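Local coordinates for protein polyprenyl synthetase (Nonlabens dokdonensis, PDB 6KD7) that probably joins isoprenoid units into longer prenyl diphosphates, as a magnesium-dependent member of the FPP/GGPP synthase family, at residues E69-H72 and N73-L76; L12-L15 and K16-T20; V100-G103 and I104-D108; G55-A58 and K59-M62. All coordinates share one frame; numbering follows the deposited sequence.

Contact 1: E69-H72 and N73-L76; sequences EVFH and NFTL. With PPV (pyrophosphate), chain B.
Val70 O, Phe71 O and His72 O each receive the amide of the residue four further on, as in a regular alpha-helix, the last bond running from Leu76 N to His72 O at 3.0 Å. Glu69 O is gripped twice: Asn73 N reaches it at 3.1 Å and Asn73 ND2 at 2.8 Å, from opposite faces of its carbonyl plane, which ties the Asn73 amide back to the helix. The carboxylate of Glu69 also forms a salt bridge with Arg41. This turn belongs to helix 58-82, which in this family carries the first aspartate-rich motif just beyond Leu76; His72 and Leu76 help to form the pyrophosphate pocket. His72 CG lies opposite its backbone N (chi1 -180°), which carries the imidazole out to the phosphates. There NE2 makes two weak hydrogen bonds, to PPV OPP at 3.5 Å and to PPV O32 at 3.2 Å, while Arg43 supplies another bond to the ligand. At another point of the ring edge, in its plane, ND1 meets a water at 2.6 Å, and that water donates to Thr75 OG1. Leu76 CG sits over one imidazole face, offset toward the rim. Replacing His72 by an alanine would probably cost the pyrophosphate the two weak NE2 bonds and leave the water without its ring partner. The same Thr75 rotation that lets OG1 donate to His72 O at 2.6 Å sets CG2 over one face of the Phe71 ring as a CH-pi contact 26° off the normal. Phe71 CE1 touches Phe74 CE2 at 3.7 Å, the two ring planes 51° apart.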
loop_
_atom_site.group_PDB
_atom_site.type_symbol
_atom_site.label_atom_id
_atom_site.label_comp_id
_atom_site.label_asym_id
_atom_site.label_seq_id
_atom_site.Cartn_x
_atom_site.Cartn_y
_atom_site.Cartn_z
ATOM N N GLU A 69 34.033 -19.278 0.942
ATOM C CA GLU A 69 32.867 -19.267 1.840
ATOM C C GLU A 69 32.341 -17.829 1.916
ATOM O O GLU A 69 31.113 -17.663 1.976
ATOM C CB GLU A 69 33.242 -19.800 3.225
ATOM C CG GLU A 69 32.107 -19.779 4.265
ATOM C CD GLU A 69 31.031 -20.829 4.015
ATOM O OE1 GLU A 69 31.073 -21.542 2.986
ATOM O OE2 GLU A 69 30.153 -20.923 4.862
ATOM N N VAL A 70 33.223 -16.840 2.010
ATOM C CA VAL A 70 32.759 -15.437 2.101
ATOM C C VAL A 70 32.031 -15.106 0.799
ATOM O O VAL A 70 30.918 -14.572 0.867
ATOM C CB VAL A 70 33.900 -14.488 2.411
ATOM C CG1 VAL A 70 33.474 -13.043 2.282
ATOM C CG2 VAL A 70 34.412 -14.760 3.819
ATOM N N PHE A 71 32.573 -15.553 -0.324
ATOM C CA PHE A 71 31.980 -15.308 -1.647
ATOM C C PHE A 71 30.600 -15.936 -1.679
ATOM O O PHE A 71 29.634 -15.238 -2.032
ATOM C CB PHE A 71 32.822 -15.844 -2.809
ATOM C CG PHE A 71 32.101 -15.733 -4.113
ATOM C CD1 PHE A 71 31.959 -14.505 -4.737
ATOM C CD2 PHE A 71 31.490 -16.819 -4.670
ATOM C CE1 PHE A 71 31.223 -14.384 -5.908
ATOM C CE2 PHE A 71 30.753 -16.702 -5.841
ATOM C CZ PHE A 71 30.620 -15.485 -6.453
ATOM N N HIS A 72 30.519 -17.229 -1.399
ATOM C CA HIS A 72 29.236 -17.973 -1.460
ATOM C C HIS A 72 28.162 -17.253 -0.608
ATOM O O HIS A 72 27.056 -17.073 -1.118
ATOM C CB HIS A 72 29.415 -19.396 -0.982
ATOM C CG HIS A 72 28.165 -20.192 -1.029
ATOM N ND1 HIS A 72 27.468 -20.393 -2.223
ATOM C CD2 HIS A 72 27.513 -20.860 -0.053
ATOM C CE1 HIS A 72 26.431 -21.145 -1.972
ATOM N NE2 HIS A 72 26.452 -21.461 -0.651
ATOM N N ASN A 73 28.522 -16.813 0.589
ATOM C CA ASN A 73 27.599 -16.152 1.528
ATOM C C ASN A 73 27.222 -14.782 0.973
ATOM O O ASN A 73 26.064 -14.417 1.151
ATOM C CB ASN A 73 28.147 -16.105 2.947
ATOM C CG ASN A 73 27.939 -17.442 3.623
ATOM O OD1 ASN A 73 26.827 -17.724 4.042
ATOM N ND2 ASN A 73 28.934 -18.321 3.555
ATOM N N PHE A 74 28.127 -14.142 0.244
ATOM C CA PHE A 74 27.797 -12.852 -0.398
ATOM C C PHE A 74 26.665 -13.113 -1.392
ATOM O O PHE A 74 25.701 -12.377 -1.369
ATOM C CB PHE A 74 29.022 -12.295 -1.121
ATOM C CG PHE A 74 28.747 -11.686 -2.471
ATOM C CD1 PHE A 74 28.131 -10.455 -2.581
ATOM C CD2 PHE A 74 29.124 -12.330 -3.637
ATOM C CE1 PHE A 74 27.894 -9.884 -3.818
ATOM C CE2 PHE A 74 28.889 -11.756 -4.873
ATOM C CZ PHE A 74 28.267 -10.537 -4.962
ATOM N N THR A 75 26.764 -14.199 -2.158
ATOM C CA THR A 75 25.730 -14.519 -3.140
ATOM C C THR A 75 24.426 -14.824 -2.396
ATOM O O THR A 75 23.374 -14.490 -2.923
ATOM C CB THR A 75 26.121 -15.626 -4.120
ATOM O OG1 THR A 75 26.103 -16.890 -3.477
ATOM C CG2 THR A 75 27.467 -15.358 -4.744
ATOM N N LEU A 76 24.465 -15.474 -1.242
ATOM C CA LEU A 76 23.198 -15.832 -0.567
ATOM C C LEU A 76 22.508 -14.547 -0.066
ATOM O O LEU A 76 21.259 -14.429 -0.095
ATOM C CB LEU A 76 23.500 -16.773 0.592
ATOM C CG LEU A 76 24.148 -18.100 0.210
ATOM C CD1 LEU A 76 24.433 -18.864 1.493
ATOM C CD2 LEU A 76 23.314 -18.935 -0.740
HETATM O O11 PPV B . 22.829 -25.518 -0.292
HETATM P P1 PPV B . 24.295 -25.516 -0.029
HETATM O O21 PPV B . 25.076 -25.483 -1.286
HETATM O O31 PPV B . 24.701 -26.649 0.852
HETATM O OPP PPV B . 24.670 -24.116 0.749
HETATM P P2 PPV B . 24.609 -23.498 2.258
HETATM O O12 PPV B . 23.194 -23.133 2.512
HETATM O O22 PPV B . 25.071 -24.593 3.173
HETATM O O32 PPV B . 25.508 -22.313 2.321
HETATM O O HOH W 1 27.262 -19.279 -4.578
#

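Contact 2: L12-L15 and K16-T20; sequences LEEL and KSKVT
Glu14 and Lys18 form a salt bridge one turn apart in the last turn of helix 4-18, an i to i+4 ion pair beside the helix end. Lys18 NZ donates to Glu14 OE2 at 3.1 Å, and Glu14 OE2 accepts on its anti lone pair, the one directed away from OE1. The geometry comes from a bend in the glutamate (chi2 -54°), which folds its carboxylate round to the lysine, so that the two chains meet at an oblique angle. The backbone acceptors are accounted for in order. Leu12 O takes Lys16 N at 3.2 Å, and Glu13 O takes Ser17 N at 3.1 Å. Glu14 O receives Lys18 N at 2.7 Å. Leu15 O accepts from Val19 N at 3.0 Å and, more weakly, from Lys18 N at 3.3 Å; Lys18 N is therefore shared between two carbonyls. Val19 is the first residue to leave helical angles, yet its amide still closes this final turn, while its own carbonyl has a weak hydrogen bond from His32. A methionine in place of Lys18 would probably leave the Glu14 carboxylate without its positive mate and free to turn. Helix 58-82 covers this face: Leu15 rests on Ile66, Glu14 touches Met62, and Lys18 packs on Asn63 and Ile66. The side chains of Leu15 and Val19 run side by side and point the same way, with Leu15 CD1 against Val19 CG2 at 3.9 Å.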
loop_
_atom_site.group_PDB
_atom_site.type_symbol
_atom_site.label_atom_id
_atom_site.label_comp_id
_atom_site.label_asym_id
_atom_site.label_seq_id
_atom_site.Cartn_x
_atom_site.Cartn_y
_atom_site.Cartn_z
ATOM N N LEU A 12 36.517 -23.583 10.964
ATOM C CA LEU A 12 35.665 -22.666 11.773
ATOM C C LEU A 12 36.532 -21.896 12.747
ATOM O O LEU A 12 36.239 -20.711 12.985
ATOM C CB LEU A 12 34.538 -23.439 12.456
ATOM C CG LEU A 12 33.513 -24.039 11.480
ATOM C CD1 LEU A 12 32.433 -24.825 12.226
ATOM C CD2 LEU A 12 32.865 -22.970 10.583
ATOM N N GLU A 13 37.636 -22.479 13.186
ATOM C CA GLU A 13 38.618 -21.749 14.027
ATOM C C GLU A 13 39.266 -20.633 13.197
ATOM O O GLU A 13 39.363 -19.502 13.696
ATOM C CB GLU A 13 39.687 -22.702 14.564
ATOM C CG GLU A 13 39.247 -23.453 15.815
ATOM C CD GLU A 13 39.959 -24.783 16.028
ATOM O OE1 GLU A 13 41.010 -24.998 15.393
ATOM O OE2 GLU A 13 39.442 -25.616 16.799
ATOM N N GLU A 14 39.739 -20.965 12.001
ATOM C CA GLU A 14 40.492 -20.030 11.130
ATOM C C GLU A 14 39.541 -18.922 10.612
ATOM O O GLU A 14 39.955 -17.740 10.634
ATOM C CB GLU A 14 41.203 -20.872 10.076
ATOM C CG GLU A 14 42.349 -21.687 10.662
ATOM C CD GLU A 14 43.342 -20.833 11.435
ATOM O OE1 GLU A 14 43.506 -21.095 12.610
ATOM O OE2 GLU A 14 43.888 -19.858 10.871
ATOM N N LEU A 15 38.286 -19.259 10.281
ATOM C CA LEU A 15 37.218 -18.280 9.943
ATOM C C LEU A 15 37.103 -17.229 11.047
ATOM O O LEU A 15 37.176 -16.021 10.747
ATOM C CB LEU A 15 35.901 -19.026 9.770
ATOM C CG LEU A 15 34.712 -18.193 9.300
ATOM C CD1 LEU A 15 35.001 -17.517 7.966
ATOM C CD2 LEU A 15 33.474 -19.075 9.166
ATOM N N LYS A 16 36.935 -17.663 12.287
ATOM C CA LYS A 16 36.763 -16.695 13.392
ATOM C C LYS A 16 38.015 -15.824 13.480
ATOM O O LYS A 16 37.880 -14.621 13.683
ATOM C CB LYS A 16 36.520 -17.451 14.698
ATOM C CG LYS A 16 36.740 -16.637 15.962
ATOM C CD LYS A 16 35.887 -17.068 17.133
ATOM C CE LYS A 16 34.464 -16.546 17.080
ATOM N NZ LYS A 16 34.406 -15.065 17.081
ATOM N N SER A 17 39.182 -16.435 13.334
ATOM C CA SER A 17 40.479 -15.720 13.397
ATOM C C SER A 17 40.722 -14.759 12.219
ATOM O O SER A 17 41.334 -13.723 12.454
ATOM C CB SER A 17 41.609 -16.693 13.603
ATOM O OG SER A 17 42.818 -16.207 13.065
ATOM N N LYS A 18 40.316 -15.106 10.995
ATOM C CA LYS A 18 40.658 -14.262 9.814
ATOM C C LYS A 18 39.560 -13.292 9.369
ATOM O O LYS A 18 39.828 -12.522 8.446
ATOM C CB LYS A 18 41.123 -15.135 8.648
ATOM C CG LYS A 18 42.622 -15.378 8.609
ATOM C CD LYS A 18 42.975 -16.760 8.133
ATOM C CE LYS A 18 44.378 -17.189 8.504
ATOM N NZ LYS A 18 44.629 -18.588 8.092
ATOM N N VAL A 19 38.355 -13.368 9.929
ATOM C CA VAL A 19 37.307 -12.371 9.564
ATOM C C VAL A 19 37.041 -11.588 10.841
ATOM O O VAL A 19 36.200 -12.016 11.612
ATOM C CB VAL A 19 36.025 -13.032 9.034
ATOM C CG1 VAL A 19 34.941 -12.009 8.753
ATOM C CG2 VAL A 19 36.301 -13.875 7.808
ATOM N N THR A 20 37.749 -10.478 11.016
ATOM C CA THR A 20 37.719 -9.732 12.295
ATOM C C THR A 20 37.189 -8.301 12.173
ATOM O O THR A 20 37.117 -7.651 13.208
ATOM C CB THR A 20 39.127 -9.749 12.892
ATOM O OG1 THR A 20 40.000 -9.180 11.919
ATOM C CG2 THR A 20 39.591 -11.151 13.209
#

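Contact 3: V100-G103 and I104-D108; sequences VNTG and ILTGD
Ile104 N donates to Val100 O at 2.9 Å, early in helix 100-116. The Ile104 CG1 lies opposite the carbonyl carbon (chi1 -69°), which sends CD1 back toward the start of the helix, 3.9 Å from Val100 CG1. Both residues also pack on Ile81 of helix 58-82, and Ile104 meets His78 of the second subunit. Leu105 N donates to Asn101 O at 3.0 Å with an angle of 167°; its side chain touches Leu27 of its own chain and Gln145 of the second subunit, while Asn101 ND2 is bonded to Met82 O of that subunit. Thr106 N follows with a bond to Thr102 O at 2.9 Å. The two threonines lie side by side, Thr102 CG2 being 4.0 Å from Thr106 OG1, and both press on Pro30; the Thr106 hydroxyl is bonded to Leu27 O. Gly107 N reaches Gly103 O at 3.1 Å. Asp108 N closes on Ile104 O. Threonine and glycine pairs four residues apart thus line up along a largely buried stretch of helix between its own fold and the partner chain, the first turns of the subunit-interface helix 100-116 in this mainly helical synthase.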
loop_
_atom_site.group_PDB
_atom_site.type_symbol
_atom_site.label_atom_id
_atom_site.label_comp_id
_atom_site.label_asym_id
_atom_site.label_seq_id
_atom_site.Cartn_x
_atom_site.Cartn_y
_atom_site.Cartn_z
ATOM N N VAL A 100 16.939 -3.875 3.603
ATOM C CA VAL A 100 17.422 -4.196 2.240
ATOM C C VAL A 100 18.747 -3.480 1.961
ATOM O O VAL A 100 19.645 -4.128 1.492
ATOM C CB VAL A 100 16.349 -3.829 1.206
ATOM C CG1 VAL A 100 16.897 -3.808 -0.205
ATOM C CG2 VAL A 100 15.143 -4.735 1.313
ATOM N N ASN A 101 18.857 -2.215 2.340
ATOM C CA ASN A 101 20.050 -1.391 2.055
ATOM C C ASN A 101 21.263 -2.006 2.772
ATOM O O ASN A 101 22.364 -2.021 2.189
ATOM C CB ASN A 101 19.846 0.072 2.444
ATOM C CG ASN A 101 19.006 0.799 1.420
ATOM O OD1 ASN A 101 18.595 0.237 0.406
ATOM N ND2 ASN A 101 18.737 2.052 1.692
ATOM N N THR A 102 21.059 -2.569 3.964
ATOM C CA THR A 102 22.101 -3.284 4.716
ATOM C C THR A 102 22.476 -4.512 3.911
ATOM O O THR A 102 23.643 -4.816 3.781
ATOM C CB THR A 102 21.641 -3.609 6.139
ATOM O OG1 THR A 102 21.413 -2.369 6.819
ATOM C CG2 THR A 102 22.642 -4.462 6.871
ATOM N N GLY A 103 21.503 -5.253 3.445
ATOM C CA GLY A 103 21.816 -6.445 2.644
ATOM C C GLY A 103 22.634 -6.070 1.409
ATOM O O GLY A 103 23.539 -6.832 1.046
ATOM N N ILE A 104 22.294 -4.977 0.732
ATOM C CA ILE A 104 22.968 -4.610 -0.548
ATOM C C ILE A 104 24.424 -4.264 -0.200
ATOM O O ILE A 104 25.333 -4.909 -0.686
ATOM C CB ILE A 104 22.250 -3.462 -1.267
ATOM C CG1 ILE A 104 20.881 -3.929 -1.798
ATOM C CG2 ILE A 104 23.153 -2.916 -2.375
ATOM C CD1 ILE A 104 20.033 -2.787 -2.330
ATOM N N LEU A 105 24.619 -3.366 0.733
ATOM C CA LEU A 105 25.944 -2.793 1.045
ATOM C C LEU A 105 26.819 -3.841 1.729
ATOM O O LEU A 105 27.997 -3.948 1.343
ATOM C CB LEU A 105 25.755 -1.584 1.953
ATOM C CG LEU A 105 27.048 -0.872 2.311
ATOM C CD1 LEU A 105 27.690 -0.309 1.035
ATOM C CD2 LEU A 105 26.765 0.238 3.289
ATOM N N THR A 106 26.295 -4.578 2.721
ATOM C CA THR A 106 27.096 -5.621 3.403
ATOM C C THR A 106 27.493 -6.676 2.381
ATOM O O THR A 106 28.623 -7.190 2.458
ATOM C CB THR A 106 26.364 -6.201 4.611
ATOM O OG1 THR A 106 26.319 -5.096 5.510
ATOM C CG2 THR A 106 27.094 -7.353 5.231
ATOM N N GLY A 107 26.611 -7.048 1.471
ATOM C CA GLY A 107 27.002 -8.077 0.490
ATOM C C GLY A 107 28.171 -7.574 -0.375
ATOM O O GLY A 107 29.093 -8.358 -0.718
ATOM N N ASP A 108 28.107 -6.301 -0.787
ATOM C CA ASP A 108 29.184 -5.653 -1.572
ATOM C C ASP A 108 30.491 -5.759 -0.764
ATOM O O ASP A 108 31.479 -6.181 -1.341
ATOM C CB ASP A 108 28.841 -4.209 -1.895
ATOM C CG ASP A 108 27.688 -4.002 -2.871
ATOM O OD1 ASP A 108 27.233 -5.012 -3.524
ATOM O OD2 ASP A 108 27.243 -2.782 -2.979
#

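Contact 4: G55-A58 and K59-M62; sequences GATA and KDAM
A capping box between Thr57 and Asp60 starts helix 58-82, directly after the short loop that follows helix 42-54. Two reciprocal bonds give the evidence. Asp60 N donates to Thr57 OG1 at 3.0 Å, and Thr57 N donates to Asp60 OD2 at 3.3 Å with a nearly straight angle of 172°. The aspartate oxygen is met from above its carboxylate plane, not within it. Thr57 OG1 sits between its own N and carbonyl carbon (chi1 57°), a rotation that swings the hydroxyl over the first helical turn. Asp60 N also makes a weak bond to Thr57 O, whereas Ala61 N binds the same carbonyl at 3.2 Å, an i to i+4 bond. A water 2.6 Å from Thr57 OG1 donates weakly to Asp60 OD1, adding a weak water-mediated link beside the two direct bonds. Ala56 CB lies against Asp60 OD2 at 3.7 Å. Further along, Met62 is bent at chi2 and chi3, which brings CE back to within 4.3 Å of Ala58 CB; the same side chain packs on Leu48 of helix 42-54 and on Phe11 of helix 4-18. Ala61 touches Leu48 and Ala51 of helix 42-54. Here a Schellman motif at Gly55, with positive phi (120°), closes helix 42-54 and the capping box opens helix 58-82, so a C-cap and an N-cap together make the short connection between two helices.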
loop_
_atom_site.group_PDB
_atom_site.type_symbol
_atom_site.label_atom_id
_atom_site.label_comp_id
_atom_site.label_asym_id
_atom_site.label_seq_id
_atom_site.Cartn_x
_atom_site.Cartn_y
_atom_site.Cartn_z
ATOM N N GLY A 55 49.274 -32.114 -2.197
ATOM C CA GLY A 55 50.536 -32.054 -1.470
ATOM C C GLY A 55 50.622 -30.880 -0.547
ATOM O O GLY A 55 51.573 -30.876 0.228
ATOM N N ALA A 56 49.716 -29.895 -0.593
ATOM C CA ALA A 56 49.870 -28.713 0.275
ATOM C C ALA A 56 49.206 -29.019 1.599
ATOM O O ALA A 56 48.599 -30.071 1.696
ATOM C CB ALA A 56 49.296 -27.495 -0.401
ATOM N N THR A 57 49.270 -28.107 2.555
ATOM C CA THR A 57 48.466 -28.184 3.793
ATOM C C THR A 57 47.126 -27.440 3.662
ATOM O O THR A 57 47.008 -26.464 2.876
ATOM C CB THR A 57 49.263 -27.621 4.972
ATOM O OG1 THR A 57 49.656 -26.277 4.704
ATOM C CG2 THR A 57 50.515 -28.440 5.198
ATOM N N ALA A 58 46.176 -27.860 4.484
ATOM C CA ALA A 58 44.964 -27.107 4.828
ATOM C C ALA A 58 45.370 -25.685 5.178
ATOM O O ALA A 58 44.733 -24.736 4.661
ATOM C CB ALA A 58 44.250 -27.738 5.985
ATOM N N LYS A 59 46.369 -25.546 6.038
ATOM C CA LYS A 59 46.777 -24.215 6.533
ATOM C C LYS A 59 47.184 -23.345 5.346
ATOM O O LYS A 59 46.864 -22.166 5.359
ATOM C CB LYS A 59 47.916 -24.364 7.541
ATOM C CG LYS A 59 48.491 -23.055 8.054
ATOM C CD LYS A 59 49.773 -23.215 8.833
ATOM C CE LYS A 59 50.566 -21.931 8.921
ATOM N NZ LYS A 59 51.619 -22.003 9.959
ATOM N N ASP A 60 47.830 -23.932 4.346
ATOM C CA ASP A 60 48.297 -23.118 3.199
ATOM C C ASP A 60 47.061 -22.605 2.445
ATOM O O ASP A 60 47.060 -21.428 2.087
ATOM C CB ASP A 60 49.178 -23.857 2.181
ATOM C CG ASP A 60 50.574 -24.280 2.641
ATOM O OD1 ASP A 60 51.180 -23.524 3.475
ATOM O OD2 ASP A 60 51.030 -25.395 2.167
ATOM N N ALA A 61 46.067 -23.471 2.243
ATOM C CA ALA A 61 44.857 -23.223 1.440
ATOM C C ALA A 61 43.798 -22.414 2.209
ATOM O O ALA A 61 42.789 -22.065 1.616
ATOM C CB ALA A 61 44.304 -24.524 0.958
ATOM N N MET A 62 44.016 -22.126 3.473
ATOM C CA MET A 62 42.935 -21.724 4.390
ATOM C C MET A 62 42.369 -20.369 3.927
ATOM O O MET A 62 41.152 -20.274 3.842
ATOM C CB MET A 62 43.421 -21.584 5.825
ATOM C CG MET A 62 42.297 -21.447 6.862
ATOM S SD MET A 62 41.098 -22.805 6.834
ATOM C CE MET A 62 42.138 -24.202 7.287
HETATM O O HOH W 2 51.632 -25.437 6.147
#

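Two of the contacts share helix 58-82: contact 4 caps its beginning, contact 1 lies farther along it at the pyrophosphate, and their centres are about 21 Å apart. Contact 2, on helix 4-18, packs against contact 4 where Glu14 CB meets Met62 CG at 3.4 Å, and its centre is about 15 Å from that of contact 1. Contact 3 touches contact 1 through Phe74 CD1 and Gly107 O, 3.0 Å apart, joining the ligand-bearing helix to the interface helix 100-116. Contacts 3 and 4 stand farthest apart, about 32 Å between centres. Only contact 1 holds residues of the pyrophosphate pocket; the Leu12 side chain of contact 2 is about 11 Å from a bound pyrophosphate.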